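PDB 2EBA: putative glutaryl-CoA dehydrogenase from Thermus thermophilus, which is probably an acyl-CoA dehydrogenase-family flavoprotein that binds flavin-adenine dinucleotide. Local coordinates for residues 41-45 and 46-50; 50-54 and 55-59; 83-86 and 87-91. One frame throughout, in Å; residues are numbered along the deposited sequence.

Contact 1 of 3, residues 41-45 and 46-50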
# COMPACT_ATOMS: atom_id res chain seq x y z
N GLY A 41 -2.90 31.58 12.10
CA GLY A 41 -1.54 31.19 12.37
C GLY A 41 -0.93 31.74 13.64
O GLY A 41 0.19 32.25 13.62
N VAL A 42 -1.64 31.65 14.75
CA VAL A 42 -1.10 32.13 16.00
C VAL A 42 -1.13 31.07 17.09
O VAL A 42 -2.00 30.20 17.11
CB VAL A 42 -1.87 33.38 16.48
CG1 VAL A 42 -3.34 33.04 16.72
CG2 VAL A 42 -1.21 33.94 17.75
N PHE A 43 -0.14 31.13 17.98
CA PHE A 43 -0.07 30.22 19.11
C PHE A 43 -0.64 30.98 20.29
O PHE A 43 -0.25 32.11 20.56
CB PHE A 43 1.37 29.81 19.44
CG PHE A 43 1.47 28.86 20.60
CD1 PHE A 43 1.26 27.51 20.42
CD2 PHE A 43 1.70 29.33 21.89
CE1 PHE A 43 1.26 26.63 21.49
CE2 PHE A 43 1.70 28.45 22.98
CZ PHE A 43 1.47 27.09 22.77
N PRO A 44 -1.56 30.35 21.02
CA PRO A 44 -2.20 30.96 22.19
C PRO A 44 -1.32 31.00 23.43
O PRO A 44 -1.41 30.13 24.28
CB PRO A 44 -3.44 30.10 22.39
CG PRO A 44 -2.92 28.74 21.97
CD PRO A 44 -2.16 29.04 20.72
N THR A 45 -0.49 32.03 23.54
CA THR A 45 0.41 32.16 24.68
C THR A 45 -0.29 32.14 26.03
O THR A 45 0.24 31.61 27.00
CB THR A 45 1.27 33.46 24.58
OG1 THR A 45 0.43 34.62 24.54
CG2 THR A 45 2.12 33.42 23.33
N HIS A 46 -1.49 32.72 26.10
CA HIS A 46 -2.25 32.78 27.35
C HIS A 46 -2.62 31.37 27.85
O HIS A 46 -3.22 31.23 28.92
CB HIS A 46 -3.54 33.54 27.14
CG HIS A 46 -4.48 32.85 26.19
ND1 HIS A 46 -5.75 32.47 26.55
CD2 HIS A 46 -4.30 32.42 24.93
CE1 HIS A 46 -6.32 31.83 25.54
NE2 HIS A 46 -5.46 31.79 24.54
N LEU A 47 -2.29 30.34 27.08
CA LEU A 47 -2.65 29.03 27.54
C LEU A 47 -1.45 28.40 28.23
O LEU A 47 -1.60 27.40 28.94
CB LEU A 47 -3.15 28.24 26.35
CG LEU A 47 -4.56 27.61 26.39
CD1 LEU A 47 -5.59 28.51 27.12
CD2 LEU A 47 -5.04 27.41 24.94
N ILE A 48 -0.26 28.98 28.04
CA ILE A 48 0.93 28.46 28.68
C ILE A 48 0.77 28.50 30.22
O ILE A 48 1.11 27.54 30.91
CB ILE A 48 2.14 29.28 28.27
CG1 ILE A 48 2.33 29.12 26.76
CG2 ILE A 48 3.36 28.86 29.05
CD1 ILE A 48 3.28 30.07 26.17
N PRO A 49 0.28 29.63 30.75
CA PRO A 49 0.12 29.61 32.20
C PRO A 49 -0.92 28.56 32.61
O PRO A 49 -0.79 27.95 33.69
CB PRO A 49 -0.34 31.05 32.55
CG PRO A 49 -0.33 31.79 31.20
CD PRO A 49 0.51 31.00 30.27
N ARG A 50 -1.92 28.31 31.77
CA ARG A 50 -2.94 27.30 32.10
C ARG A 50 -2.27 25.90 32.12
O ARG A 50 -2.55 25.10 33.00
CB ARG A 50 -4.08 27.27 31.08
CG ARG A 50 -4.86 28.58 31.08
CD ARG A 50 -5.49 28.89 32.43
NE ARG A 50 -6.62 28.02 32.67
CZ ARG A 50 -6.63 27.01 33.54
NH1 ARG A 50 -5.53 26.73 34.27
NH2 ARG A 50 -7.71 26.26 33.67

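Contact 2 of 3, residues 50-54 and 55-59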
# COMPACT_ATOMS: atom_id res chain seq x y z
N ARG A 50 -1.92 28.31 31.77
CA ARG A 50 -2.94 27.30 32.10
C ARG A 50 -2.27 25.90 32.12
O ARG A 50 -2.55 25.10 33.00
CB ARG A 50 -4.08 27.27 31.08
CG ARG A 50 -4.86 28.58 31.08
CD ARG A 50 -5.49 28.89 32.43
NE ARG A 50 -6.62 28.02 32.67
CZ ARG A 50 -6.63 27.01 33.54
NH1 ARG A 50 -5.53 26.73 34.27
NH2 ARG A 50 -7.71 26.26 33.67
N PHE A 51 -1.40 25.60 31.14
CA PHE A 51 -0.72 24.29 31.10
C PHE A 51 0.13 24.14 32.34
O PHE A 51 0.22 23.06 32.90
CB PHE A 51 0.23 24.16 29.91
CG PHE A 51 -0.43 24.23 28.57
CD1 PHE A 51 -1.79 24.02 28.41
CD2 PHE A 51 0.34 24.50 27.46
CE1 PHE A 51 -2.35 24.09 27.13
CE2 PHE A 51 -0.22 24.55 26.19
CZ PHE A 51 -1.55 24.36 26.04
N ALA A 52 0.80 25.23 32.72
CA ALA A 52 1.67 25.23 33.90
C ALA A 52 0.82 24.86 35.11
O ALA A 52 1.17 23.98 35.88
CB ALA A 52 2.29 26.60 34.08
N GLU A 53 -0.31 25.53 35.24
CA GLU A 53 -1.23 25.26 36.35
C GLU A 53 -1.76 23.83 36.39
O GLU A 53 -2.08 23.31 37.46
CB GLU A 53 -2.39 26.24 36.29
CG GLU A 53 -2.11 27.52 37.02
CD GLU A 53 -2.73 28.72 36.33
OE1 GLU A 53 -3.86 28.60 35.82
OE2 GLU A 53 -2.08 29.78 36.31
N LEU A 54 -1.87 23.20 35.23
CA LEU A 54 -2.37 21.83 35.18
C LEU A 54 -1.24 20.83 35.33
O LEU A 54 -1.48 19.63 35.42
CB LEU A 54 -3.13 21.56 33.88
CG LEU A 54 -4.56 22.09 33.91
CD1 LEU A 54 -4.60 23.59 33.64
CD2 LEU A 54 -5.34 21.35 32.86
N GLY A 55 -0.01 21.34 35.36
CA GLY A 55 1.15 20.47 35.50
C GLY A 55 1.58 19.79 34.23
O GLY A 55 2.26 18.76 34.28
N PHE A 56 1.20 20.37 33.09
CA PHE A 56 1.54 19.86 31.78
C PHE A 56 2.98 20.09 31.46
O PHE A 56 3.51 19.53 30.50
CB PHE A 56 0.77 20.58 30.70
CG PHE A 56 -0.64 20.16 30.58
CD1 PHE A 56 -1.17 19.20 31.41
CD2 PHE A 56 -1.44 20.73 29.59
CE1 PHE A 56 -2.47 18.79 31.27
CE2 PHE A 56 -2.77 20.33 29.43
CZ PHE A 56 -3.28 19.36 30.26
N LEU A 57 3.63 20.96 32.21
CA LEU A 57 4.99 21.26 31.88
C LEU A 57 6.01 20.45 32.65
O LEU A 57 6.27 20.70 33.85
CB LEU A 57 5.20 22.73 32.07
CG LEU A 57 4.81 23.58 30.84
CD1 LEU A 57 3.61 23.01 30.01
CD2 LEU A 57 4.43 24.99 31.36
N GLY A 58 6.62 19.51 31.92
CA GLY A 58 7.60 18.63 32.51
C GLY A 58 6.89 17.82 33.57
O GLY A 58 7.34 17.75 34.71
N PRO A 59 5.79 17.13 33.21
CA PRO A 59 5.04 16.34 34.18
C PRO A 59 5.78 15.30 35.01
O PRO A 59 5.46 15.11 36.18
CB PRO A 59 3.90 15.75 33.37
CG PRO A 59 4.44 15.67 32.00
CD PRO A 59 5.34 16.86 31.83
O HOH W 1 3.67 22.37 34.86

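Contact 3 of 3, residues 83-86 and 87-91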
# COMPACT_ATOMS: atom_id res chain seq x y z
N GLU A 83 -2.68 16.82 21.61
CA GLU A 83 -2.65 16.58 20.17
C GLU A 83 -4.03 16.37 19.60
O GLU A 83 -4.33 16.77 18.48
CB GLU A 83 -1.80 15.36 19.86
CG GLU A 83 -1.39 15.25 18.40
CD GLU A 83 0.11 15.25 18.23
OE1 GLU A 83 0.80 14.70 19.11
OE2 GLU A 83 0.59 15.79 17.21
N ARG A 84 -4.91 15.74 20.38
CA ARG A 84 -6.26 15.48 19.95
C ARG A 84 -6.95 16.82 19.59
O ARG A 84 -7.89 16.88 18.79
CB ARG A 84 -7.00 14.81 21.06
CG ARG A 84 -8.45 14.51 20.82
CD ARG A 84 -8.91 13.81 22.07
NE ARG A 84 -10.35 13.80 22.27
CZ ARG A 84 -11.09 14.87 22.59
NH1 ARG A 84 -10.53 16.07 22.75
NH2 ARG A 84 -12.40 14.73 22.78
N VAL A 85 -6.47 17.90 20.21
CA VAL A 85 -7.04 19.20 19.91
C VAL A 85 -6.24 19.72 18.71
O VAL A 85 -6.81 20.00 17.66
CB VAL A 85 -6.88 20.17 21.08
CG1 VAL A 85 -7.42 21.52 20.68
CG2 VAL A 85 -7.62 19.65 22.30
N ASP A 86 -4.93 19.85 18.88
CA ASP A 86 -4.03 20.32 17.83
C ASP A 86 -2.58 19.99 18.16
O ASP A 86 -2.14 20.17 19.30
CB ASP A 86 -4.17 21.83 17.65
CG ASP A 86 -3.42 22.33 16.43
OD1 ASP A 86 -3.98 22.25 15.31
OD2 ASP A 86 -2.27 22.80 16.59
N SER A 87 -1.83 19.51 17.16
CA SER A 87 -0.42 19.15 17.33
C SER A 87 0.43 20.33 17.79
O SER A 87 1.47 20.15 18.43
CB SER A 87 0.16 18.60 16.01
OG SER A 87 -0.57 17.49 15.50
N GLY A 88 0.01 21.55 17.46
CA GLY A 88 0.78 22.71 17.88
C GLY A 88 0.77 22.88 19.38
O GLY A 88 1.77 23.28 20.00
N LEU A 89 -0.36 22.57 19.99
CA LEU A 89 -0.48 22.70 21.43
C LEU A 89 0.39 21.65 22.10
O LEU A 89 0.99 21.92 23.14
CB LEU A 89 -1.94 22.55 21.87
CG LEU A 89 -2.96 23.57 21.32
CD1 LEU A 89 -4.34 23.27 21.89
CD2 LEU A 89 -2.53 24.99 21.67
N ARG A 90 0.46 20.47 21.51
CA ARG A 90 1.25 19.37 22.06
C ARG A 90 2.75 19.66 21.88
O ARG A 90 3.57 19.34 22.74
CB ARG A 90 0.87 18.06 21.36
CG ARG A 90 1.37 16.77 22.03
CD ARG A 90 2.79 16.40 21.60
NE ARG A 90 2.88 16.25 20.16
CZ ARG A 90 3.90 16.67 19.42
NH1 ARG A 90 4.95 17.26 19.98
NH2 ARG A 90 3.87 16.51 18.10
N SER A 91 3.07 20.29 20.75
CA SER A 91 4.45 20.65 20.42
C SER A 91 5.06 21.55 21.49
O SER A 91 6.20 21.35 21.90
CB SER A 91 4.49 21.37 19.07
OG SER A 91 4.13 20.49 18.02

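Contact 1 of 3, residues 41-45 and 46-50
Phe43 and Ile48 meet at the entry to helix 48-54, where an inverse gamma turn centred on Pro44 delivers the chain from the preceding loop into the helix of this acyl-CoA dehydrogenase N-terminal domain. Apolar packing rests on two pairs. Phe43 CE2 lies 3.9 Å from Ile48 CG1, which sits at the edge of the ring and in its plane, the two side chains crossing at about a right angle. With CG opposite the backbone N (chi1 -180°), the Phe43 ring also turns toward Phe92 and Leu89 of helix 87-107. Pro44 CG packs against Leu47 CD2, also at 3.9 Å, and both residues touch Trp37 of helix 31-39. The His46 ring approaches the same proline obliquely, NE2 standing 3.4 Å from Pro44 CB, while Leu47 CD1 lies over one of its faces.

Backbone bonds make up the polar part. Leu47 N donates to Pro44 O, although the position of that nitrogen is less certain. One residue further on, Ile48 N bonds to Thr45 O at 2.9 Å; the CD atom of Pro49 comes to 3.3 Å from the same Thr45 O.

Contact 2 of 3, residues 50-54 and 55-59
A Schellman motif ends helix 48-54, and the contact is the local packing of its last turn against the outgoing chain, between helices 13-29, 72-85 and 87-107 of the N-terminal domain. Gly55 leaves the helix with positive phi (80°). Its N bonds back to Ala52 O at 2.9 Å, while Phe56 N reaches Phe51 O, also at 2.9 Å and with a fairly straight N-H...O angle of 157°.

This reversal brings Phe56 back beside the helix it has just left. Phe56 CD2 comes to 3.5 Å from Phe51 CD1, the two rings meeting obliquely with their planes 35° apart. Leu54 runs alongside Phe56, pointing the same way, and its CB lies over one ring face in a CH-pi contact, 4.1 Å from the Phe56 centroid. Leu57 spreads its two methyls over the helix: CD1 touches Phe51 CB at 3.6 Å, and CD2 rests on Ala52 CB at 3.8 Å. Outside the two segments, Phe51 continues onto Leu82 and Val93, and Phe56 onto Ala22 and Ile78.

A water near Ala52 O can donate to it, and accepts from Leu57 N at 3.0 Å. The end of the helix is thus closed in two ways: Ala52 O is met by Gly55 N and can also take a proton from the water, and the hydrocarbon groups of Phe56 and Leu57 cover the last turn.

Contact 3 of 3, residues 83-86 and 87-91
Glu83, near the end of helix 72-85, reaches across the break between two helices to Ser87 and Arg90 in the first turn of helix 87-107. Its CB lies 4.1 Å from Arg90 CB, so the two side chains start close together and run side by side. From there CG, set opposite the backbone N (chi1 -164°), passes Ser87 OG, and a bend at chi2 turns the carboxylate toward the second helix. CD then divides the work between its oxygens. OE1 accepts from Arg90 NE at 2.8 Å in a salt bridge with an N-H...O angle of 167°; it lies nearly in the guanidinium plane, whereas the donor stands above the carboxylate plane. OE2 uses its anti lone pair for Ser87 OG, which donates at 2.7 Å, and a weak, longer bond from Arg90 NH2 also reaches it. The guanidinium is held further by Ser94, which meets NH1, and by Tyr364, which meets NH2.

Asp86 occupies the N-cap of helix 87-107. Its OD2 takes the Gly88 N-H at 2.7 Å, while OD1 forms a salt bridge with Arg353. Asp86 O receives weak bonds from Leu89 N and Arg90 N. Beside the cap, Val85 CG1 touches Leu89 CD1 at 3.7 Å, joining the two helices through apolar contact.

Ser91 OG and Ser91 N approach Ser87 O from opposite faces of its carbonyl plane, the hydroxyl at 2.7 Å. All the touching residues are buried, and the buried charges of Glu83 and Asp86 are each matched by an arginine. Such pairing, together with the Gly88 N-H at the helix start for Asp86, would be expected to stabilise both carboxylates in their ionised forms.

Overall arrangement
From the N terminus, the chain leaves helix 31-39, turns through contact 1 into helix 48-54, and leaves that helix through contact 2. These two contacts therefore stand at the start and end of one short helix and share Arg50, whose side chain pairs with both Glu29 of helix 13-29 and Glu53. Contact 3 follows later, at the junction of helices 72-85 and 87-107. Each contact closes a local turn, and the three come in series without nesting or crossing. They nevertheless meet in space: Phe43 and Pro44 of contact 1 pack on Gly88 and Leu89, and Phe51 of contact 2 approaches Leu89 O, bringing helix 48-54 against helix 87-107.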